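Putative L-alanine-DL-glutamate epimerase (Burkholderia xenovorans, PDB 3GO2) is a magnesium-binding member of the mandelate racemase/muconate lactonizing enzyme family and probably acts as a racemase or epimerase. Local coordinates at residues H21-T26 / G33-D38; L355-P360 / D378-A383. One frame throughout, in Å; residues are numbered along the deposited sequence.

Contact 1: H21-T26 / G33-D38; sequences HFVKLT and GWSEFD
F37 lays its ring under the methylene of H21 in a CH-pi contact, H21 CB standing over the ring centre and 3.3 Å from F37 CZ. They form one rung of an antiparallel β-hairpin, strands 19-27 and 32-37, in the three-stranded sheet of the enolase-type N-terminal domain. F37 reaches this place because its CG sits between its backbone N and carbonyl carbon (chi1 68°), which swings the ring across the neighbouring strand. F37 CE2 also meets V23 CG2 at 3.8 Å, the side chains crossing at about a right angle. This face, carrying H21, V23, L25, S35 and F37, is packed against helices 46-57 and 82-103. S35 OG lies 3.3 Å from V23 CB and finds its polar partner in the carbonyl of A90.

On the opposite face, with F22, K24, W34 and E36, the extended K24 runs alongside W34 in a second CH-pi contact, K24 CG 3.9 Å from the centroid of the W34 six-membered ring; its amino group ends beside E381, modelled too close to be trusted in detail. F22 and E36 lie side by side, F22 CE1 to E36 CG 3.8 Å, and backbone N-H groups of G322 and C325 grip the buried E36 carboxylate, probably stabilising its charge. Backbone bonds close the ladder: at its turn end L25 N gives G33 O a hydrogen bond of 2.8 Å.

Contact 2: L355-P360 / D378-A383; sequences LFTHAP and DPVEEA
T357 OG1 is gripped from two sources: D378 N donates to it at 3.0 Å, and a water lies 2.7 Å from OG1. That water also donates to D378 OD2, and so links the hydroxyl to the carboxylate of the residue whose N already donates to it, while D378 OD1 forms a salt bridge with K101. The arrangement is a single β-bridge, F356 paired with P379, joining the loop after helix 352-355 to the run into the C-terminal helix 381-386. It lies late in the chain, away from the metal sites, where D378 and P379 pack on W34 of the N-terminal sheet. The threonine hydroxyl sits between its own backbone N and carbonyl carbon (chi1 55°), a rotation that turns it to D378 N while CG2 faces the valine. The same two residues are joined again through their backbones, T357 N reaching D378 O at 2.9 Å in the carbonyl plane.

Apolar contacts flank these polar bonds. T357 CG2 meets V380 CG2 at 3.8 Å, the side chains crossing at a slant. F356 brings CE1 to 4.2 Å from P379 CG, and L324 of helix 323-335 touches both residues. At the other end of the contact, L355 CD2 lies against A383, nearest its O. V380, at the N-cap, is fixed through its main chain: V380 N bonds to L355 O at 2.8 Å, 37° out of the carbonyl plane.

From the N terminus the chain first closes contact 1, a short hairpin whose strands are joined through the turn between T26 and G33. The chain then adds the helices of the N-terminal domain and runs through the barrel before contact 2 closes a longer loop between 355-360 and 378-383, which contains the short strands 362-363 and 366-368. The two closures are in series, neither nested nor crossed, yet they meet in space. P379 packs on both F22 and W34, with P379 CD 3.4 Å from W34 CG. The late part of the chain thus returns to the N-terminal sheet, as in the capping domain of this superfamily, which draws on both chain ends.

Contact 1: H21-T26 / G33-D38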
ATOM      1  N   HIS A  21     -37.750 -21.170  13.990  1.00 15.56           N
ATOM      2  CA  HIS A  21     -38.212 -20.083  14.822  1.00 14.95           C
ATOM      3  C   HIS A  21     -38.856 -18.985  13.986  1.00 14.78           C
ATOM      4  O   HIS A  21     -38.470 -18.765  12.847  1.00 14.11           O
ATOM      5  CB  HIS A  21     -37.047 -19.454  15.596  1.00 15.50           C
ATOM      6  CG  HIS A  21     -36.301 -20.416  16.464  1.00 16.73           C
ATOM      7  ND1 HIS A  21     -36.443 -20.425  17.836  1.00 20.88           N
ATOM      8  CD2 HIS A  21     -35.370 -21.355  16.171  1.00 22.19           C
ATOM      9  CE1 HIS A  21     -35.645 -21.346  18.352  1.00 21.51           C
ATOM     10  NE2 HIS A  21     -34.987 -21.928  17.366  1.00 21.63           N
ATOM     11  N   PHE A  22     -39.800 -18.272  14.589  1.00 14.15           N
ATOM     12  CA  PHE A  22     -40.556 -17.237  13.891  1.00 13.84           C
ATOM     13  C   PHE A  22     -40.758 -16.037  14.763  1.00 14.71           C
ATOM     14  O   PHE A  22     -40.870 -16.185  15.987  1.00 14.41           O
ATOM     15  CB  PHE A  22     -41.940 -17.768  13.449  1.00 14.60           C
ATOM     16  CG  PHE A  22     -41.874 -19.033  12.689  1.00 14.20           C
ATOM     17  CD1 PHE A  22     -41.596 -19.025  11.339  1.00 15.45           C
ATOM     18  CD2 PHE A  22     -42.050 -20.256  13.314  1.00 14.44           C
ATOM     19  CE1 PHE A  22     -41.493 -20.223  10.632  1.00 14.91           C
ATOM     20  CE2 PHE A  22     -41.961 -21.446  12.607  1.00 15.42           C
ATOM     21  CZ  PHE A  22     -41.671 -21.429  11.283  1.00 15.06           C
ATOM     22  N   VAL A  23     -40.765 -14.866  14.128  1.00 13.34           N
ATOM     23  CA  VAL A  23     -41.243 -13.608  14.733  1.00 13.66           C
ATOM     24  C   VAL A  23     -42.638 -13.318  14.176  1.00 13.56           C
ATOM     25  O   VAL A  23     -42.872 -13.420  12.975  1.00 14.73           O
ATOM     26  CB  VAL A  23     -40.331 -12.408  14.440  1.00 13.72           C
ATOM     27  CG1 VAL A  23     -40.915 -11.099  15.019  1.00 14.78           C
ATOM     28  CG2 VAL A  23     -38.934 -12.669  15.016  1.00 14.55           C
ATOM     29  N   LYS A  24     -43.545 -12.967  15.079  1.00 14.23           N
ATOM     30  CA  LYS A  24     -44.925 -12.608  14.756  1.00 14.20           C
ATOM     31  C   LYS A  24     -45.185 -11.214  15.288  1.00 13.89           C
ATOM     32  O   LYS A  24     -45.167 -10.991  16.501  1.00 14.63           O
ATOM     33  CB  LYS A  24     -45.901 -13.579  15.419  1.00 14.87           C
ATOM     34  CG  LYS A  24     -47.331 -13.268  15.079  1.00 15.70           C
ATOM     35  CD  LYS A  24     -48.299 -14.107  15.893  1.00 18.09           C
ATOM     36  CE  LYS A  24     -49.689 -13.939  15.389  1.00 19.96           C
ATOM     37  NZ  LYS A  24     -50.649 -14.710  16.273  1.00 21.75           N
ATOM     38  N   LEU A  25     -45.411 -10.272  14.392  1.00 13.71           N
ATOM     39  CA  LEU A  25     -45.572  -8.871  14.748  1.00 14.55           C
ATOM     40  C   LEU A  25     -46.985  -8.460  14.371  1.00 14.91           C
ATOM     41  O   LEU A  25     -47.409  -8.669  13.237  1.00 16.72           O
ATOM     42  CB  LEU A  25     -44.539  -8.036  13.972  1.00 14.65           C
ATOM     43  CG  LEU A  25     -44.512  -6.530  14.173  1.00 16.59           C
ATOM     44  CD1 LEU A  25     -43.075  -6.035  13.845  1.00 18.68           C
ATOM     45  CD2 LEU A  25     -45.591  -5.783  13.364  1.00 18.08           C
ATOM     46  N   THR A  26     -47.719  -7.864  15.307  1.00 15.42           N
ATOM     47  CA  THR A  26     -49.117  -7.492  15.042  1.00 15.57           C
ATOM     48  C   THR A  26     -49.259  -5.987  15.147  1.00 16.17           C
ATOM     49  O   THR A  26     -48.703  -5.377  16.066  1.00 17.37           O
ATOM     50  CB  THR A  26     -50.082  -8.176  16.088  1.00 16.30           C
ATOM     51  OG1 THR A  26     -49.925  -9.597  16.046  1.00 16.93           O
ATOM     52  CG2 THR A  26     -51.561  -7.830  15.799  1.00 14.79           C
ATOM     53  N   GLY A  33     -47.294  -9.396  10.553  1.00 14.94           N
ATOM     54  CA  GLY A  33     -46.056  -9.596   9.809  1.00 13.99           C
ATOM     55  C   GLY A  33     -45.266 -10.737  10.447  1.00 14.51           C
ATOM     56  O   GLY A  33     -45.193 -10.851  11.679  1.00 14.90           O
ATOM     57  N   TRP A  34     -44.667 -11.560   9.586  1.00 13.54           N
ATOM     58  CA  TRP A  34     -43.908 -12.728   9.993  1.00 13.52           C
ATOM     59  C   TRP A  34     -42.502 -12.723   9.430  1.00 13.64           C
ATOM     60  O   TRP A  34     -42.260 -12.248   8.303  1.00 13.49           O
ATOM     61  CB  TRP A  34     -44.555 -13.988   9.424  1.00 14.13           C
ATOM     62  CG  TRP A  34     -45.877 -14.396  10.011  1.00 15.52           C
ATOM     63  CD1 TRP A  34     -47.125 -14.170   9.480  1.00 14.21           C
ATOM     64  CD2 TRP A  34     -46.080 -15.152  11.201  1.00 16.02           C
ATOM     65  NE1 TRP A  34     -48.084 -14.737  10.275  1.00 16.87           N
ATOM     66  CE2 TRP A  34     -47.467 -15.340  11.342  1.00 15.20           C
ATOM     67  CE3 TRP A  34     -45.226 -15.674  12.172  1.00 15.65           C
ATOM     68  CZ2 TRP A  34     -48.008 -16.038  12.405  1.00 17.32           C
ATOM     69  CZ3 TRP A  34     -45.771 -16.370  13.231  1.00 17.54           C
ATOM     70  CH2 TRP A  34     -47.151 -16.548  13.330  1.00 17.97           C
ATOM     71  N   SER A  35     -41.581 -13.250  10.222  1.00 13.18           N
ATOM     72  CA  SER A  35     -40.285 -13.683   9.685  1.00 13.31           C
ATOM     73  C   SER A  35     -39.924 -15.036  10.251  1.00 13.35           C
ATOM     74  O   SER A  35     -40.568 -15.542  11.177  1.00 12.73           O
ATOM     75  CB  SER A  35     -39.191 -12.659  10.036  1.00 13.29           C
ATOM     76  OG  SER A  35     -38.928 -12.669  11.432  1.00 14.18           O
ATOM     77  N   GLU A  36     -38.888 -15.630   9.683  1.00 13.98           N
ATOM     78  CA  GLU A  36     -38.338 -16.884  10.184  1.00 14.20           C
ATOM     79  C   GLU A  36     -36.886 -16.594  10.529  1.00 14.54           C
ATOM     80  O   GLU A  36     -36.259 -15.799   9.857  1.00 14.89           O
ATOM     81  CB  GLU A  36     -38.500 -18.019   9.179  1.00 15.22           C
ATOM     82  CG  GLU A  36     -37.917 -19.351   9.666  1.00 14.68           C
ATOM     83  CD  GLU A  36     -38.101 -20.491   8.677  1.00 17.35           C
ATOM     84  OE1 GLU A  36     -38.881 -20.338   7.735  1.00 15.47           O
ATOM     85  OE2 GLU A  36     -37.448 -21.554   8.866  1.00 17.09           O
ATOM     86  N   PHE A  37     -36.402 -17.150  11.631  1.00 14.50           N
ATOM     87  CA  PHE A  37     -34.987 -17.047  12.026  1.00 14.62           C
ATOM     88  C   PHE A  37     -34.487 -18.403  12.549  1.00 14.99           C
ATOM     89  O   PHE A  37     -35.239 -19.360  12.635  1.00 14.25           O
ATOM     90  CB  PHE A  37     -34.767 -15.905  13.033  1.00 14.81           C
ATOM     91  CG  PHE A  37     -35.384 -16.114  14.393  1.00 14.57           C
ATOM     92  CD1 PHE A  37     -34.629 -16.604  15.467  1.00 15.24           C
ATOM     93  CD2 PHE A  37     -36.703 -15.807  14.612  1.00 13.96           C
ATOM     94  CE1 PHE A  37     -35.192 -16.741  16.738  1.00 15.89           C
ATOM     95  CE2 PHE A  37     -37.278 -15.978  15.868  1.00 15.21           C
ATOM     96  CZ  PHE A  37     -36.524 -16.465  16.925  1.00 15.95           C
ATOM     97  N   ASP A  38     -33.204 -18.484  12.881  1.00 15.20           N
ATOM     98  CA  ASP A  38     -32.553 -19.729  13.212  1.00 16.49           C
ATOM     99  C   ASP A  38     -31.615 -19.548  14.393  1.00 16.78           C
ATOM    100  O   ASP A  38     -30.956 -18.502  14.516  1.00 16.72           O
ATOM    101  CB  ASP A  38     -31.788 -20.203  11.976  1.00 16.95           C
ATOM    102  CG  ASP A  38     -30.917 -21.391  12.245  1.00 19.51           C
ATOM    103  OD1 ASP A  38     -31.448 -22.522  12.154  1.00 22.92           O
ATOM    104  OD2 ASP A  38     -29.705 -21.186  12.521  1.00 21.25           O
TER

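Contact 2: L355-P360 / D378-A383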
ATOM      1  N   LEU A 355     -46.889 -26.556   7.876  1.00 17.24           N
ATOM      2  CA  LEU A 355     -46.470 -25.433   8.718  1.00 16.22           C
ATOM      3  C   LEU A 355     -46.731 -24.088   8.091  1.00 16.19           C
ATOM      4  O   LEU A 355     -46.708 -23.080   8.796  1.00 15.23           O
ATOM      5  CB  LEU A 355     -44.969 -25.528   9.027  1.00 15.62           C
ATOM      6  CG  LEU A 355     -44.542 -26.741   9.850  1.00 16.89           C
ATOM      7  CD1 LEU A 355     -43.023 -26.848   9.862  1.00 18.60           C
ATOM      8  CD2 LEU A 355     -45.100 -26.659  11.261  1.00 18.82           C
ATOM      9  N   PHE A 356     -46.952 -24.054   6.774  1.00 16.93           N
ATOM     10  CA  PHE A 356     -47.072 -22.796   6.064  1.00 16.33           C
ATOM     11  C   PHE A 356     -48.289 -22.771   5.146  1.00 16.99           C
ATOM     12  O   PHE A 356     -48.714 -23.809   4.626  1.00 18.32           O
ATOM     13  CB  PHE A 356     -45.806 -22.565   5.216  1.00 16.49           C
ATOM     14  CG  PHE A 356     -44.526 -22.542   6.030  1.00 15.06           C
ATOM     15  CD1 PHE A 356     -44.157 -21.395   6.719  1.00 14.39           C
ATOM     16  CD2 PHE A 356     -43.723 -23.667   6.142  1.00 15.72           C
ATOM     17  CE1 PHE A 356     -42.990 -21.360   7.472  1.00 16.27           C
ATOM     18  CE2 PHE A 356     -42.557 -23.634   6.878  1.00 14.70           C
ATOM     19  CZ  PHE A 356     -42.204 -22.473   7.563  1.00 14.29           C
ATOM     20  N   THR A 357     -48.818 -21.582   4.913  1.00 16.74           N
ATOM     21  CA  THR A 357     -49.996 -21.443   4.062  1.00 17.01           C
ATOM     22  C   THR A 357     -49.697 -21.761   2.595  1.00 18.26           C
ATOM     23  O   THR A 357     -50.517 -22.391   1.911  1.00 18.57           O
ATOM     24  CB  THR A 357     -50.623 -20.056   4.178  1.00 16.14           C
ATOM     25  OG1 THR A 357     -49.634 -19.061   3.899  1.00 17.28           O
ATOM     26  CG2 THR A 357     -51.249 -19.809   5.574  1.00 17.05           C
ATOM     27  N   HIS A 358     -48.516 -21.353   2.122  1.00 17.97           N
ATOM     28  CA  HIS A 358     -48.071 -21.595   0.737  1.00 18.18           C
ATOM     29  C   HIS A 358     -46.675 -22.171   0.662  1.00 18.12           C
ATOM     30  O   HIS A 358     -45.801 -21.847   1.470  1.00 18.06           O
ATOM     31  CB  HIS A 358     -48.075 -20.280  -0.060  1.00 18.46           C
ATOM     32  CG  HIS A 358     -49.414 -19.626  -0.112  1.00 20.40           C
ATOM     33  ND1 HIS A 358     -50.412 -20.050  -0.972  1.00 22.86           N
ATOM     34  CD2 HIS A 358     -49.931 -18.591   0.591  1.00 20.42           C
ATOM     35  CE1 HIS A 358     -51.484 -19.295  -0.790  1.00 23.82           C
ATOM     36  NE2 HIS A 358     -51.218 -18.394   0.140  1.00 22.24           N
ATOM     37  N   ALA A 359     -46.465 -23.026  -0.330  1.00 18.10           N
ATOM     38  CA  ALA A 359     -45.178 -23.639  -0.585  1.00 18.11           C
ATOM     39  C   ALA A 359     -44.551 -23.014  -1.826  1.00 18.12           C
ATOM     40  O   ALA A 359     -45.246 -22.670  -2.784  1.00 17.64           O
ATOM     41  CB  ALA A 359     -45.361 -25.167  -0.807  1.00 18.05           C
ATOM     42  N   PRO A 360     -43.223 -22.911  -1.846  1.00 17.89           N
ATOM     43  CA  PRO A 360     -42.556 -22.436  -3.043  1.00 18.22           C
ATOM     44  C   PRO A 360     -42.789 -23.353  -4.228  1.00 18.74           C
ATOM     45  O   PRO A 360     -42.896 -24.570  -4.061  1.00 18.22           O
ATOM     46  CB  PRO A 360     -41.062 -22.457  -2.688  1.00 18.10           C
ATOM     47  CG  PRO A 360     -40.964 -23.029  -1.379  1.00 20.03           C
ATOM     48  CD  PRO A 360     -42.286 -23.258  -0.770  1.00 18.30           C
ATOM     49  N   ASP A 378     -47.313 -17.645   5.078  1.00 15.27           N
ATOM     50  CA  ASP A 378     -47.465 -17.380   6.501  1.00 15.98           C
ATOM     51  C   ASP A 378     -47.306 -18.688   7.260  1.00 15.97           C
ATOM     52  O   ASP A 378     -47.832 -19.721   6.846  1.00 16.18           O
ATOM     53  CB  ASP A 378     -48.864 -16.840   6.800  1.00 15.96           C
ATOM     54  CG  ASP A 378     -49.105 -15.469   6.213  1.00 17.93           C
ATOM     55  OD1 ASP A 378     -48.177 -14.615   6.263  1.00 16.12           O
ATOM     56  OD2 ASP A 378     -50.242 -15.237   5.724  1.00 21.04           O
ATOM     57  N   PRO A 379     -46.560 -18.673   8.362  1.00 15.72           N
ATOM     58  CA  PRO A 379     -46.623 -19.798   9.287  1.00 16.18           C
ATOM     59  C   PRO A 379     -48.042 -19.971   9.801  1.00 16.02           C
ATOM     60  O   PRO A 379     -48.790 -18.999   9.904  1.00 16.83           O
ATOM     61  CB  PRO A 379     -45.665 -19.390  10.425  1.00 15.80           C
ATOM     62  CG  PRO A 379     -44.800 -18.335   9.808  1.00 15.14           C
ATOM     63  CD  PRO A 379     -45.657 -17.612   8.842  1.00 16.26           C
ATOM     64  N   VAL A 380     -48.394 -21.212  10.101  1.00 16.27           N
ATOM     65  CA  VAL A 380     -49.731 -21.568  10.594  1.00 16.68           C
ATOM     66  C   VAL A 380     -49.638 -21.922  12.077  1.00 16.78           C
ATOM     67  O   VAL A 380     -49.010 -22.910  12.447  1.00 18.04           O
ATOM     68  CB  VAL A 380     -50.319 -22.723   9.786  1.00 17.42           C
ATOM     69  CG1 VAL A 380     -51.736 -23.121  10.324  1.00 16.67           C
ATOM     70  CG2 VAL A 380     -50.380 -22.330   8.273  1.00 19.12           C
ATOM     71  N   GLU A 381     -50.240 -21.094  12.930  1.00 18.06           N
ATOM     72  CA  GLU A 381     -50.067 -21.253  14.367  1.00 18.31           C
ATOM     73  C   GLU A 381     -50.499 -22.600  14.926  1.00 18.06           C
ATOM     74  O   GLU A 381     -49.798 -23.158  15.765  1.00 17.79           O
ATOM     75  CB  GLU A 381     -50.701 -20.081  15.119  1.00 19.22           C
ATOM     76  CG  GLU A 381     -49.836 -18.874  14.894  1.00 20.51           C
ATOM     77  CD  GLU A 381     -50.532 -17.583  15.065  1.00 24.52           C
ATOM     78  OE1 GLU A 381     -50.271 -16.984  16.130  1.00 25.65           O
ATOM     79  OE2 GLU A 381     -51.276 -17.154  14.125  1.00 25.65           O
ATOM     80  N   GLU A 382     -51.657 -23.104  14.514  1.00 18.51           N
ATOM     81  CA  GLU A 382     -52.087 -24.419  14.991  1.00 19.00           C
ATOM     82  C   GLU A 382     -51.077 -25.513  14.606  1.00 18.47           C
ATOM     83  O   GLU A 382     -50.804 -26.443  15.392  1.00 18.45           O
ATOM     84  CB  GLU A 382     -53.483 -24.755  14.459  1.00 20.21           C
ATOM     85  CG  GLU A 382     -54.031 -26.067  15.017  1.00 22.02           C
ATOM     86  CD  GLU A 382     -55.452 -26.354  14.611  1.00 25.15           C
ATOM     87  OE1 GLU A 382     -56.024 -25.611  13.779  1.00 23.15           O
ATOM     88  OE2 GLU A 382     -56.008 -27.331  15.186  1.00 28.74           O
ATOM     89  N   ALA A 383     -50.524 -25.406  13.399  1.00 17.23           N
ATOM     90  CA  ALA A 383     -49.583 -26.422  12.903  1.00 17.22           C
ATOM     91  C   ALA A 383     -48.253 -26.340  13.654  1.00 16.76           C
ATOM     92  O   ALA A 383     -47.652 -27.363  13.980  1.00 17.60           O
ATOM     93  CB  ALA A 383     -49.374 -26.288  11.415  1.00 16.71           C
TER
HETATM   94  O   HOH W   1     -50.685 -16.606   3.451  1.00 21.64           O